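Local coordinates for putative CRISPR-associated endoribonuclease-like protein Cas6 (PDB 3UFC) that binds CRISPR RNA as a Cas6 paralogue, and is a putative endoribonuclease of CRISPR antiviral defence, at residues S129-I134 with M236-E241; I185-F190 with S205-R210. One frame throughout, in Å; residues are numbered along the deposited sequence.

Interaction 1 of 2, residues S129-I134 with M236-E241; sequences STLSPI and MVKIIE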
loop_
_atom_site.group_PDB
_atom_site.type_symbol
_atom_site.label_atom_id
_atom_site.label_comp_id
_atom_site.label_asym_id
_atom_site.label_seq_id
_atom_site.Cartn_x
_atom_site.Cartn_y
_atom_site.Cartn_z
ATOM N N SER A 129 -6.267 3.883 -9.498
ATOM C CA SER A 129 -7.253 3.134 -8.736
ATOM C C SER A 129 -6.499 2.444 -7.602
ATOM O O SER A 129 -5.465 1.815 -7.828
ATOM C CB SER A 129 -7.957 2.098 -9.619
ATOM O OG SER A 129 -9.003 1.471 -8.896
ATOM N N THR A 130 -7.023 2.559 -6.384
ATOM C CA THR A 130 -6.371 1.984 -5.213
ATOM C C THR A 130 -6.379 0.467 -5.113
ATOM O O THR A 130 -7.387 -0.179 -5.409
ATOM C CB THR A 130 -6.996 2.532 -3.903
ATOM O OG1 THR A 130 -8.419 2.361 -3.937
ATOM C CG2 THR A 130 -6.678 4.008 -3.733
ATOM N N LEU A 131 -5.238 -0.087 -4.701
ATOM C CA LEU A 131 -5.098 -1.519 -4.463
ATOM C C LEU A 131 -5.077 -1.667 -2.930
ATOM O O LEU A 131 -5.287 -2.749 -2.386
ATOM C CB LEU A 131 -3.805 -2.056 -5.092
ATOM C CG LEU A 131 -3.800 -2.022 -6.628
ATOM C CD1 LEU A 131 -2.508 -2.630 -7.150
ATOM C CD2 LEU A 131 -5.012 -2.787 -7.168
ATOM N N SER A 132 -4.788 -0.558 -2.250
ATOM C CA SER A 132 -4.803 -0.474 -0.785
ATOM C C SER A 132 -5.233 0.974 -0.503
ATOM O O SER A 132 -4.921 1.874 -1.279
ATOM C CB SER A 132 -3.435 -0.812 -0.157
ATOM O OG SER A 132 -2.360 -0.060 -0.686
ATOM N N PRO A 133 -5.970 1.209 0.599
ATOM C CA PRO A 133 -6.463 2.545 0.968
ATOM C C PRO A 133 -5.432 3.659 1.092
ATOM O O PRO A 133 -4.347 3.457 1.622
ATOM C CB PRO A 133 -7.192 2.301 2.297
ATOM C CG PRO A 133 -7.544 0.843 2.259
ATOM C CD PRO A 133 -6.304 0.228 1.645
ATOM N N ILE A 134 -5.787 4.840 0.598
ATOM C CA ILE A 134 -4.903 5.993 0.690
ATOM C C ILE A 134 -5.170 6.711 2.016
ATOM O O ILE A 134 -6.315 7.046 2.346
ATOM C CB ILE A 134 -5.109 6.948 -0.503
ATOM C CG1 ILE A 134 -4.449 6.343 -1.748
ATOM C CG2 ILE A 134 -4.510 8.326 -0.201
ATOM C CD1 ILE A 134 -4.675 7.148 -3.023
ATOM N N MET A 236 -1.296 2.006 -2.279
ATOM C CA MET A 236 -0.847 1.446 -3.545
ATOM C C MET A 236 -1.935 1.629 -4.587
ATOM O O MET A 236 -3.112 1.439 -4.299
ATOM C CB MET A 236 -0.512 -0.040 -3.405
ATOM C CG MET A 236 0.174 -0.592 -4.653
ATOM S SD MET A 236 0.746 -2.289 -4.483
ATOM C CE MET A 236 1.476 -2.538 -6.174
ATOM N N VAL A 237 -1.536 2.008 -5.797
ATOM C CA VAL A 237 -2.495 2.209 -6.871
ATOM C C VAL A 237 -2.051 1.526 -8.158
ATOM O O VAL A 237 -0.895 1.138 -8.309
ATOM C CB VAL A 237 -2.678 3.713 -7.199
ATOM C CG1 VAL A 237 -3.270 4.455 -6.012
ATOM C CG2 VAL A 237 -1.344 4.319 -7.584
ATOM N N LYS A 238 -2.993 1.389 -9.080
ATOM C CA LYS A 238 -2.718 0.818 -10.393
ATOM C C LYS A 238 -3.242 1.851 -11.383
ATOM O O LYS A 238 -4.038 2.717 -11.014
ATOM C CB LYS A 238 -3.475 -0.493 -10.596
ATOM C CG LYS A 238 -4.983 -0.333 -10.654
ATOM C CD LYS A 238 -5.644 -1.675 -10.926
ATOM C CE LYS A 238 -7.158 -1.579 -10.860
ATOM N NZ LYS A 238 -7.791 -2.914 -11.073
ATOM N N ILE A 239 -2.795 1.767 -12.628
ATOM C CA ILE A 239 -3.254 2.688 -13.660
ATOM C C ILE A 239 -4.392 2.047 -14.446
ATOM O O ILE A 239 -4.370 0.847 -14.710
ATOM C CB ILE A 239 -2.111 3.036 -14.641
ATOM C CG1 ILE A 239 -1.093 3.939 -13.947
ATOM C CG2 ILE A 239 -2.669 3.716 -15.893
ATOM C CD1 ILE A 239 0.121 4.239 -14.780
ATOM N N ILE A 240 -5.400 2.839 -14.791
ATOM C CA ILE A 240 -6.512 2.342 -15.591
ATOM C C ILE A 240 -6.678 3.270 -16.789
ATOM O O ILE A 240 -6.564 4.490 -16.663
ATOM C CB ILE A 240 -7.837 2.261 -14.788
ATOM C CG1 ILE A 240 -8.153 3.599 -14.141
ATOM C CG2 ILE A 240 -7.742 1.173 -13.726
ATOM C CD1 ILE A 240 -9.400 3.563 -13.273
ATOM N N GLU A 241 -6.922 2.686 -17.958
ATOM C CA GLU A 241 -7.079 3.461 -19.182
ATOM C C GLU A 241 -8.297 4.385 -19.144
ATOM O O GLU A 241 -8.256 5.498 -19.674
ATOM C CB GLU A 241 -7.178 2.523 -20.384
ATOM C CG GLU A 241 -6.086 1.463 -20.433
ATOM C CD GLU A 241 -4.691 2.039 -20.258
ATOM O OE1 GLU A 241 -4.327 2.965 -21.012
ATOM O OE2 GLU A 241 -3.955 1.556 -19.369
#
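Ser129 and Lys238 form a hydrogen-bonded antiparallel pair, with Lys238 N donating to Ser129 O at 2.8 Å and Ser129 N returning a bond to Lys238 O. One step on, Thr130 and Val237 make the non-hydrogen-bonded pair. The tight part lies where the 129-134 segment leaves its strand: Met236 O takes a nearly straight bond from Leu131 N (2.6 Å, 178° at the hydrogen) and a weak one from Ser132 N. Ser132 OG, placed between its own N and carbonyl carbon (chi1 53°), accepts from Met236 N at 2.8 Å and also bonds Phe54 O, which ties the buried hydroxyl to the backbone at two places. On the face carrying Thr130 and the buried Val237, Val237 CG1 lies 4.1 Å from Thr130 CG2. The face of Ser129 and Lys238 is looser, with Lys238 exposed. Here the extended Lys238 chain runs across the Leu131 side chain at about a right angle, CD against Leu131 CD2 at 4.0 Å, while its CE passes Ser129 CB. The contact forms one edge of the C-terminal antiparallel sheet, where 237-239 is the outermost strand beside 125-130; strand 200-213 flanks 125-130 on its other side, and strand 53-59 of the N-terminal sheet packs against Leu131 and Met236.

Interaction 2 of 2, residues I185-F190 with S205-R210; sequences IELIKF and SLMVFR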
loop_
_atom_site.group_PDB
_atom_site.type_symbol
_atom_site.label_atom_id
_atom_site.label_comp_id
_atom_site.label_asym_id
_atom_site.label_seq_id
_atom_site.Cartn_x
_atom_site.Cartn_y
_atom_site.Cartn_z
ATOM N N ILE A 185 -6.122 16.631 -8.086
ATOM C CA ILE A 185 -6.815 15.380 -8.359
ATOM C C ILE A 185 -8.306 15.620 -8.450
ATOM O O ILE A 185 -8.825 16.582 -7.883
ATOM C CB ILE A 185 -6.593 14.331 -7.238
ATOM C CG1 ILE A 185 -7.318 14.771 -5.961
ATOM C CG2 ILE A 185 -5.102 14.147 -6.970
ATOM C CD1 ILE A 185 -7.483 13.661 -4.946
ATOM N N GLU A 186 -8.995 14.752 -9.175
ATOM C CA GLU A 186 -10.437 14.860 -9.266
ATOM C C GLU A 186 -10.992 13.479 -8.958
ATOM O O GLU A 186 -10.656 12.493 -9.616
ATOM C CB GLU A 186 -10.884 15.360 -10.647
ATOM C CG GLU A 186 -10.679 14.425 -11.813
ATOM C CD GLU A 186 -11.230 15.011 -13.106
ATOM O OE1 GLU A 186 -12.435 15.338 -13.148
ATOM O OE2 GLU A 186 -10.463 15.146 -14.081
ATOM N N LEU A 187 -11.818 13.417 -7.920
ATOM C CA LEU A 187 -12.420 12.168 -7.477
ATOM C C LEU A 187 -13.393 11.593 -8.493
ATOM O O LEU A 187 -14.246 12.304 -9.016
ATOM C CB LEU A 187 -13.168 12.386 -6.165
ATOM C CG LEU A 187 -12.726 11.629 -4.916
ATOM C CD1 LEU A 187 -13.873 11.678 -3.922
ATOM C CD2 LEU A 187 -12.372 10.184 -5.236
ATOM N N ILE A 188 -13.263 10.299 -8.761
ATOM C CA ILE A 188 -14.155 9.622 -9.688
ATOM C C ILE A 188 -15.039 8.654 -8.901
ATOM O O ILE A 188 -16.253 8.628 -9.088
ATOM C CB ILE A 188 -13.364 8.856 -10.763
ATOM C CG1 ILE A 188 -12.570 9.849 -11.620
ATOM C CG2 ILE A 188 -14.314 8.040 -11.628
ATOM C CD1 ILE A 188 -11.702 9.195 -12.672
ATOM N N LYS A 189 -14.424 7.869 -8.018
ATOM C CA LYS A 189 -15.150 6.912 -7.181
ATOM C C LYS A 189 -14.562 6.978 -5.773
ATOM O O LYS A 189 -13.371 7.239 -5.610
ATOM C CB LYS A 189 -15.003 5.487 -7.725
ATOM C CG LYS A 189 -15.533 5.278 -9.138
ATOM C CD LYS A 189 -15.304 3.839 -9.591
ATOM C CE LYS A 189 -15.717 3.626 -11.040
ATOM N NZ LYS A 189 -17.166 3.899 -11.261
ATOM N N PHE A 190 -15.386 6.729 -4.759
ATOM C CA PHE A 190 -14.911 6.795 -3.384
ATOM C C PHE A 190 -15.711 5.984 -2.371
ATOM O O PHE A 190 -16.937 5.911 -2.440
ATOM C CB PHE A 190 -14.888 8.257 -2.921
ATOM C CG PHE A 190 -14.744 8.422 -1.431
ATOM C CD1 PHE A 190 -13.512 8.253 -0.813
ATOM C CD2 PHE A 190 -15.853 8.714 -0.643
ATOM C CE1 PHE A 190 -13.384 8.371 0.567
ATOM C CE2 PHE A 190 -15.740 8.834 0.737
ATOM C CZ PHE A 190 -14.502 8.661 1.347
ATOM N N SER A 205 -9.026 5.950 2.213
ATOM C CA SER A 205 -9.966 5.959 1.115
ATOM C C SER A 205 -9.633 4.982 -0.003
ATOM O O SER A 205 -8.508 4.956 -0.508
ATOM C CB SER A 205 -10.036 7.366 0.515
ATOM O OG SER A 205 -10.270 8.348 1.512
ATOM N N LEU A 206 -10.608 4.157 -0.366
ATOM C CA LEU A 206 -10.440 3.265 -1.501
ATOM C C LEU A 206 -10.972 4.236 -2.548
ATOM O O LEU A 206 -12.050 4.802 -2.374
ATOM C CB LEU A 206 -11.335 2.030 -1.365
ATOM C CG LEU A 206 -10.756 0.963 -0.424
ATOM C CD1 LEU A 206 -11.732 -0.200 -0.260
ATOM C CD2 LEU A 206 -9.432 0.461 -0.993
ATOM N N MET A 207 -10.226 4.471 -3.615
ATOM C CA MET A 207 -10.698 5.451 -4.577
ATOM C C MET A 207 -10.121 5.362 -5.976
ATOM O O MET A 207 -9.073 4.764 -6.208
ATOM C CB MET A 207 -10.422 6.858 -4.018
ATOM C CG MET A 207 -8.941 7.106 -3.661
ATOM S SD MET A 207 -8.570 8.604 -2.646
ATOM C CE MET A 207 -8.491 9.868 -3.902
ATOM N N VAL A 208 -10.848 5.965 -6.909
ATOM C CA VAL A 208 -10.420 6.055 -8.292
ATOM C C VAL A 208 -10.376 7.564 -8.483
ATOM O O VAL A 208 -11.341 8.262 -8.160
ATOM C CB VAL A 208 -11.445 5.431 -9.268
ATOM C CG1 VAL A 208 -11.022 5.708 -10.706
ATOM C CG2 VAL A 208 -11.542 3.930 -9.029
ATOM N N PHE A 209 -9.253 8.076 -8.960
ATOM C CA PHE A 209 -9.129 9.510 -9.153
ATOM C C PHE A 209 -8.246 9.835 -10.330
ATOM O O PHE A 209 -7.350 9.069 -10.679
ATOM C CB PHE A 209 -8.553 10.187 -7.900
ATOM C CG PHE A 209 -7.165 9.718 -7.525
ATOM C CD1 PHE A 209 -6.973 8.491 -6.890
ATOM C CD2 PHE A 209 -6.053 10.514 -7.787
ATOM C CE1 PHE A 209 -5.692 8.067 -6.521
ATOM C CE2 PHE A 209 -4.772 10.099 -7.421
ATOM C CZ PHE A 209 -4.596 8.868 -6.784
ATOM N N ARG A 210 -8.511 10.978 -10.951
ATOM C CA ARG A 210 -7.701 11.419 -12.074
ATOM C C ARG A 210 -6.680 12.386 -11.482
ATOM O O ARG A 210 -7.037 13.311 -10.755
ATOM C CB ARG A 210 -8.569 12.117 -13.132
ATOM C CG ARG A 210 -7.789 12.541 -14.371
ATOM C CD ARG A 210 -8.675 13.124 -15.476
ATOM N NE ARG A 210 -9.490 12.117 -16.152
ATOM C CZ ARG A 210 -10.767 11.876 -15.879
ATOM N NH1 ARG A 210 -11.392 12.570 -14.938
ATOM N NH2 ARG A 210 -11.424 10.942 -16.553
#
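Glu186 and Arg210 lie side by side at one end of a β hairpin, strands 183-197 and 200-213 of the ferredoxin-like C-terminal domain, whose antiparallel register is shifted by one residue at a classic β bulge. The two side chains point the same way from a hydrogen-bonded pair, and Arg210 NH1 reaches Glu186 OE2 at 2.9 Å in a salt bridge. The carboxylate and guanidinium planes stand 70° apart, and NH1 meets OE2 from above the carboxylate plane instead of within it. OE2 also bonds Tyr212 OH, so two partners restrain the carboxylate. With CG anti to the backbone N (chi1 -177°) and a bend at chi3, Arg210 turns its guanidinium so that Ile188 CD1 lies over one of its faces. Lys189 runs alongside Val208, its CD 3.8 Å from Val208 CG2, before the amine end leads away. On the face carrying Leu187, Phe190, Met207 and Phe209, apolar groups cross: the Leu187 and Met207 side chains do so at about a right angle, Leu187 CD2 touching Met207 CB, and Ile185 CG2 approaches Phe209 CD2 obliquely at 3.8 Å. Phe190 instead presents an edge, with CE1 3.3 Å from Ser205 OG near the ring plane; Pro153 packs against both of these residues. At the bulge, Ile188 and Lys189 face Val208 together, and Val208 O accepts Ile188 N at 2.9 Å and Lys189 N at 3.1 Å, both donors approaching from the same face of its carbonyl plane.

Interaction 2 is nested within the chain loop that interaction 1 closes, and both belong to the four-stranded C-terminal sheet. Strands 125-130 and 200-213 are its neighbouring inner strands, so the two contacts meet directly: Thr130 OG1 lies 2.8 Å from Met207 N, and the loop after strand 125-130 adds Ile134 O, 2.9 Å from Ser205 N, both probable hydrogen bonds. Each contact adds an outer strand on a different flank. Both are partly buried, but the centre of interaction 1 lies about 9 Å from the centre of the chain, that of interaction 2 about 16 Å. Interaction 1 relies on main-chain bonds and a serine hydroxyl at a strand exit. Interaction 2 is more extensive and adds an ion pair and a bulge to its strand pairing.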